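Local coordinates for Nrps/pks (Streptomyces albus, PDB 4OPF), which is a ketosynthase domain of an oxazolomycin polyketide synthase line lacking built-in acyltransferases, and probably catalyses chain-extending condensation or passes the acyl chain on, at residues Ala354-Leu359 with Arg379-Trp384; Gly108-Gly113 with Pro152-Asp157. One frame throughout, in Å; residues are numbered along the deposited sequence.

The two contacts lie on opposite sides of the centre of a thiolase-fold ketosynthase that forms a dimer. Contact 2 (108-113 with 152-157) comes first along the chain and is complete before contact 1 (354-359 with 379-384) opens. Of the two, only contact 2 belongs to the large mixed sheet, where it pairs two parallel strands at the 153-156 end, buried and beside the second subunit. Contact 1 is a separate two-stranded antiparallel ribbon, partly buried, which follows helix 338-352. The centres lie about 32 Å apart and the nearest atoms about 22 Å, so the contacts do not touch. Contact 2 borders the second subunit, whereas no other chain of the assembly touches contact 1.

Contact 1 (Ala354-Leu359 with Arg379-Trp384); sequences AIVPFL and RALTPW
The indole of Trp384 meets Ala354 at its edge, where CE3 lies 3.8 Å from Ala354 N, near the ring plane, while Ile355 CG1 approaches the same CE3 obliquely at 3.9 Å. The Trp384 and Ile355 side chains cross at about a right angle, and both also touch Met349 of helix 338-352. With CG anti to its backbone N (chi1 -158°), the tryptophan extends back toward the neighbouring strand; its NE1 is held by the carbonyl of Pro388. At the other end, the guanidinium of Arg379 has Leu359 O at its edge, in plane, 3.7 Å from NH1. Arg379 runs alongside Phe358, their planes 54° apart, and NH1 is hydrogen-bonded to Ser360 O, while the Phe358 ring stacks on Phe377.

Between these ends the strands pair through Ile355 and Thr382, whose backbone N and O atoms exchange two hydrogen bonds: Ile355 N to Thr382 O, 2.9 Å, and Thr382 N to Ile355 O, 3.0 Å. On the side of Ile355 and Thr382, the threonine OG1 donates to Pro383 O from above the carbonyl plane, which helps hold the hydroxyl in place. Leu381 CD1 reaches Ala354 CB at 4.0 Å and also lies near Val356 CG1. Past the strands Pro357 continues the contact, its CB resting 3.4 Å from Arg379 O. The whole is a short two-stranded antiparallel ribbon, joined by the 19 residues between its segments, that packs the chain following helix 338-352 of the ketosynthase fold against a returning segment.

Contact 2 (Gly108-Gly113 with Pro152-Asp157); sequences GVYVGG and PSTVVD
Strand 108-112 runs parallel to strand 153-156, the axes 4.7 Å apart and inclined by 13°, pairing Val109 with Ser153 and Val111 with Val155. A ladder of five backbone hydrogen bonds joins them, from Val109 N to Pro152 O, 2.9 Å, through to Gly113 N to Val156 O, 3.1 Å. These are neighbouring strands of the thiolase-fold sheet, connected through helix 138-147 in a beta-alpha-beta crossover. That helix covers the face bearing Val109, Ser153 and Val155, where Ala140 touches all three and Ser153 OG bonds to Ser144 OG. Tyr110 and Thr154 lie side by side on the other face, the tyrosine against helix 162-175, while His169 of the second subunit packs on Thr154. Tyr110 has CG anti to its carbonyl carbon (chi1 -57°), bringing one ring face over Pro152 O and putting OH 3.7 Å from Pro152 CG. Pro152 packs on Val254 and Ser153 on Asn256, both of the second subunit, placing this strand pair at the dimer interface. Asp157 OD1 is held by a salt bridge to Arg114 NH2 and a hydrogen bond from Ala159 N, and Asp157 CB lies 3.6 Å from Gly113 O. Thr154 OG1 approaches the Tyr110 ring obliquely, 3.2 Å from CD1.

Contact 1 (Ala354-Leu359 with Arg379-Trp384)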
loop_
_atom_site.group_PDB
_atom_site.type_symbol
_atom_site.label_atom_id
_atom_site.label_comp_id
_atom_site.label_asym_id
_atom_site.label_seq_id
_atom_site.Cartn_x
_atom_site.Cartn_y
_atom_site.Cartn_z
ATOM N N ALA A 354 -21.020 24.438 5.402
ATOM C CA ALA A 354 -21.025 25.489 4.434
ATOM C C ALA A 354 -20.336 25.049 3.174
ATOM O O ALA A 354 -19.416 24.210 3.201
ATOM C CB ALA A 354 -20.349 26.741 4.992
ATOM N N ILE A 355 -20.758 25.660 2.081
ATOM C CA ILE A 355 -20.109 25.476 0.804
ATOM C C ILE A 355 -19.291 26.711 0.517
ATOM O O ILE A 355 -19.783 27.798 0.618
ATOM C CB ILE A 355 -21.137 25.217 -0.282
ATOM C CG1 ILE A 355 -21.856 23.911 0.097
ATOM C CG2 ILE A 355 -20.415 25.098 -1.624
ATOM C CD1 ILE A 355 -22.599 23.258 -1.018
ATOM N N VAL A 356 -18.016 26.512 0.194
ATOM C CA VAL A 356 -17.137 27.592 -0.148
ATOM C C VAL A 356 -17.203 27.970 -1.626
ATOM O O VAL A 356 -17.655 27.195 -2.465
ATOM C CB VAL A 356 -15.727 27.258 0.216
ATOM C CG1 VAL A 356 -15.666 26.899 1.671
ATOM C CG2 VAL A 356 -15.166 26.140 -0.655
ATOM N N PRO A 357 -16.764 29.190 -1.938
ATOM C CA PRO A 357 -16.803 29.618 -3.334
ATOM C C PRO A 357 -15.882 28.793 -4.217
ATOM O O PRO A 357 -14.799 28.386 -3.794
ATOM C CB PRO A 357 -16.269 31.059 -3.305
ATOM C CG PRO A 357 -16.142 31.441 -1.902
ATOM C CD PRO A 357 -16.435 30.273 -1.012
ATOM N N PHE A 358 -16.301 28.595 -5.443
ATOM C CA PHE A 358 -15.437 28.140 -6.495
ATOM C C PHE A 358 -14.912 29.331 -7.292
ATOM O O PHE A 358 -15.685 30.205 -7.710
ATOM C CB PHE A 358 -16.200 27.208 -7.399
ATOM C CG PHE A 358 -15.425 26.753 -8.585
ATOM C CD1 PHE A 358 -14.310 25.963 -8.435
ATOM C CD2 PHE A 358 -15.801 27.133 -9.860
ATOM C CE1 PHE A 358 -13.584 25.536 -9.535
ATOM C CE2 PHE A 358 -15.098 26.689 -10.970
ATOM C CZ PHE A 358 -13.977 25.893 -10.808
ATOM N N LEU A 359 -13.600 29.362 -7.519
ATOM C CA LEU A 359 -12.962 30.507 -8.167
ATOM C C LEU A 359 -12.991 30.521 -9.713
ATOM O O LEU A 359 -13.298 31.537 -10.307
ATOM C CB LEU A 359 -11.536 30.693 -7.630
ATOM C CG LEU A 359 -11.407 31.511 -6.342
ATOM C CD1 LEU A 359 -12.269 30.935 -5.228
ATOM C CD2 LEU A 359 -9.954 31.544 -5.875
ATOM N N ARG A 379 -20.594 30.365 -6.206
ATOM C CA ARG A 379 -19.713 31.498 -6.280
ATOM C C ARG A 379 -19.572 32.179 -4.915
ATOM O O ARG A 379 -18.679 32.992 -4.738
ATOM C CB ARG A 379 -20.244 32.487 -7.287
ATOM C CG ARG A 379 -20.490 31.940 -8.698
ATOM C CD ARG A 379 -19.166 31.850 -9.454
ATOM N NE ARG A 379 -19.215 30.936 -10.604
ATOM C CZ ARG A 379 -18.150 30.458 -11.256
ATOM N NH1 ARG A 379 -16.901 30.789 -10.894
ATOM N NH2 ARG A 379 -18.339 29.628 -12.280
ATOM N N ALA A 380 -20.450 31.885 -3.961
ATOM C CA ALA A 380 -20.386 32.543 -2.657
ATOM C C ALA A 380 -20.160 31.527 -1.541
ATOM O O ALA A 380 -20.350 30.350 -1.745
ATOM C CB ALA A 380 -21.674 33.281 -2.399
ATOM N N LEU A 381 -19.787 31.995 -0.362
ATOM C CA LEU A 381 -19.915 31.204 0.845
ATOM C C LEU A 381 -21.387 31.040 1.198
ATOM O O LEU A 381 -22.031 31.991 1.493
ATOM C CB LEU A 381 -19.244 31.902 2.013
ATOM C CG LEU A 381 -19.183 31.097 3.331
ATOM C CD1 LEU A 381 -18.404 29.783 3.203
ATOM C CD2 LEU A 381 -18.571 31.987 4.420
ATOM N N THR A 382 -21.912 29.839 1.230
ATOM C CA THR A 382 -23.324 29.696 1.510
ATOM C C THR A 382 -23.501 28.653 2.582
ATOM O O THR A 382 -22.707 27.737 2.686
ATOM C CB THR A 382 -24.124 29.204 0.274
ATOM O OG1 THR A 382 -23.991 27.799 0.183
ATOM C CG2 THR A 382 -23.590 29.773 -1.002
ATOM N N PRO A 383 -24.551 28.801 3.395
ATOM C CA PRO A 383 -24.848 27.733 4.329
ATOM C C PRO A 383 -25.199 26.491 3.548
ATOM O O PRO A 383 -25.531 26.557 2.370
ATOM C CB PRO A 383 -26.050 28.283 5.144
ATOM C CG PRO A 383 -26.512 29.511 4.434
ATOM C CD PRO A 383 -25.342 30.023 3.667
ATOM N N TRP A 384 -25.080 25.340 4.185
ATOM C CA TRP A 384 -25.315 24.106 3.478
ATOM C C TRP A 384 -26.736 24.185 2.930
ATOM O O TRP A 384 -27.619 24.646 3.595
ATOM C CB TRP A 384 -25.113 22.885 4.399
ATOM C CG TRP A 384 -24.825 21.565 3.663
ATOM C CD1 TRP A 384 -25.727 20.621 3.345
ATOM C CD2 TRP A 384 -23.559 21.095 3.160
ATOM N NE1 TRP A 384 -25.122 19.603 2.694
ATOM C CE2 TRP A 384 -23.786 19.866 2.572
ATOM C CE3 TRP A 384 -22.256 21.586 3.199
ATOM C CZ2 TRP A 384 -22.799 19.133 1.985
ATOM C CZ3 TRP A 384 -21.242 20.835 2.625
ATOM C CH2 TRP A 384 -21.530 19.610 2.040
#

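Contact 2 (Gly108-Gly113 with Pro152-Asp157)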
loop_
_atom_site.group_PDB
_atom_site.type_symbol
_atom_site.label_atom_id
_atom_site.label_comp_id
_atom_site.label_asym_id
_atom_site.label_seq_id
_atom_site.Cartn_x
_atom_site.Cartn_y
_atom_site.Cartn_z
ATOM N N GLY A 108 -1.545 2.394 12.415
ATOM C CA GLY A 108 -0.867 2.367 11.127
ATOM C C GLY A 108 -0.583 3.777 10.650
ATOM O O GLY A 108 -1.203 4.741 11.107
ATOM N N VAL A 109 0.414 3.893 9.794
ATOM C CA VAL A 109 0.841 5.132 9.205
ATOM C C VAL A 109 0.867 4.944 7.689
ATOM O O VAL A 109 1.533 4.060 7.165
ATOM C CB VAL A 109 2.235 5.483 9.678
ATOM C CG1 VAL A 109 2.780 6.742 9.004
ATOM C CG2 VAL A 109 2.242 5.666 11.170
ATOM N N TYR A 110 0.139 5.786 6.978
ATOM C CA TYR A 110 -0.023 5.687 5.547
ATOM C C TYR A 110 0.222 7.046 4.954
ATOM O O TYR A 110 -0.551 7.979 5.206
ATOM C CB TYR A 110 -1.451 5.205 5.216
ATOM C CG TYR A 110 -1.747 3.874 5.880
ATOM C CD1 TYR A 110 -1.369 2.674 5.303
ATOM C CD2 TYR A 110 -2.254 3.830 7.147
ATOM C CE1 TYR A 110 -1.621 1.451 5.945
ATOM C CE2 TYR A 110 -2.510 2.632 7.777
ATOM C CZ TYR A 110 -2.180 1.452 7.179
ATOM O OH TYR A 110 -2.422 0.264 7.851
ATOM N N VAL A 111 1.310 7.189 4.202
ATOM C CA VAL A 111 1.712 8.489 3.701
ATOM C C VAL A 111 1.721 8.546 2.209
ATOM O O VAL A 111 2.259 7.656 1.570
ATOM C CB VAL A 111 3.148 8.836 4.163
ATOM C CG1 VAL A 111 3.657 10.156 3.602
ATOM C CG2 VAL A 111 3.181 8.880 5.676
ATOM N N GLY A 112 1.117 9.593 1.651
ATOM C CA GLY A 112 1.237 9.854 0.233
ATOM C C GLY A 112 2.318 10.886 0.028
ATOM O O GLY A 112 2.249 11.983 0.541
ATOM N N GLY A 113 3.330 10.541 -0.720
ATOM C CA GLY A 113 4.430 11.428 -0.875
ATOM C C GLY A 113 5.548 10.817 -1.684
ATOM O O GLY A 113 5.622 9.605 -1.875
ATOM N N PRO A 152 1.130 -1.222 10.567
ATOM C CA PRO A 152 1.875 -1.092 9.304
ATOM C C PRO A 152 2.235 0.341 8.976
ATOM O O PRO A 152 1.468 1.262 9.296
ATOM C CB PRO A 152 0.912 -1.678 8.238
ATOM C CG PRO A 152 -0.128 -2.406 9.004
ATOM C CD PRO A 152 -0.226 -1.790 10.367
ATOM N N SER A 153 3.397 0.537 8.356
ATOM C CA SER A 153 3.903 1.851 8.077
ATOM C C SER A 153 4.274 1.876 6.630
ATOM O O SER A 153 5.238 1.231 6.272
ATOM C CB SER A 153 5.156 2.079 8.877
ATOM O OG SER A 153 5.608 3.432 8.843
ATOM N N THR A 154 3.539 2.609 5.803
ATOM C CA THR A 154 3.740 2.539 4.365
ATOM C C THR A 154 3.627 3.878 3.665
ATOM O O THR A 154 2.870 4.765 4.061
ATOM C CB THR A 154 2.726 1.551 3.683
ATOM O OG1 THR A 154 1.424 1.880 4.050
ATOM C CG2 THR A 154 2.908 0.106 4.155
ATOM N N VAL A 155 4.403 4.021 2.619
ATOM C CA VAL A 155 4.392 5.176 1.807
ATOM C C VAL A 155 3.920 4.756 0.414
ATOM O O VAL A 155 4.421 3.761 -0.125
ATOM C CB VAL A 155 5.809 5.752 1.616
ATOM C CG1 VAL A 155 5.769 6.952 0.683
ATOM C CG2 VAL A 155 6.398 6.193 2.919
ATOM N N VAL A 156 3.081 5.590 -0.200
ATOM C CA VAL A 156 2.683 5.395 -1.582
ATOM C C VAL A 156 2.933 6.621 -2.413
ATOM O O VAL A 156 2.701 7.746 -1.983
ATOM C CB VAL A 156 1.221 4.929 -1.717
ATOM C CG1 VAL A 156 1.096 3.545 -1.113
ATOM C CG2 VAL A 156 0.283 5.818 -0.980
ATOM N N ASP A 157 3.406 6.396 -3.631
ATOM C CA ASP A 157 3.491 7.494 -4.597
ATOM C C ASP A 157 2.709 7.178 -5.907
ATOM O O ASP A 157 3.148 6.376 -6.708
ATOM C CB ASP A 157 4.937 7.827 -4.911
ATOM C CG ASP A 157 5.062 8.917 -5.977
ATOM O OD1 ASP A 157 4.036 9.542 -6.446
ATOM O OD2 ASP A 157 6.239 9.166 -6.294
#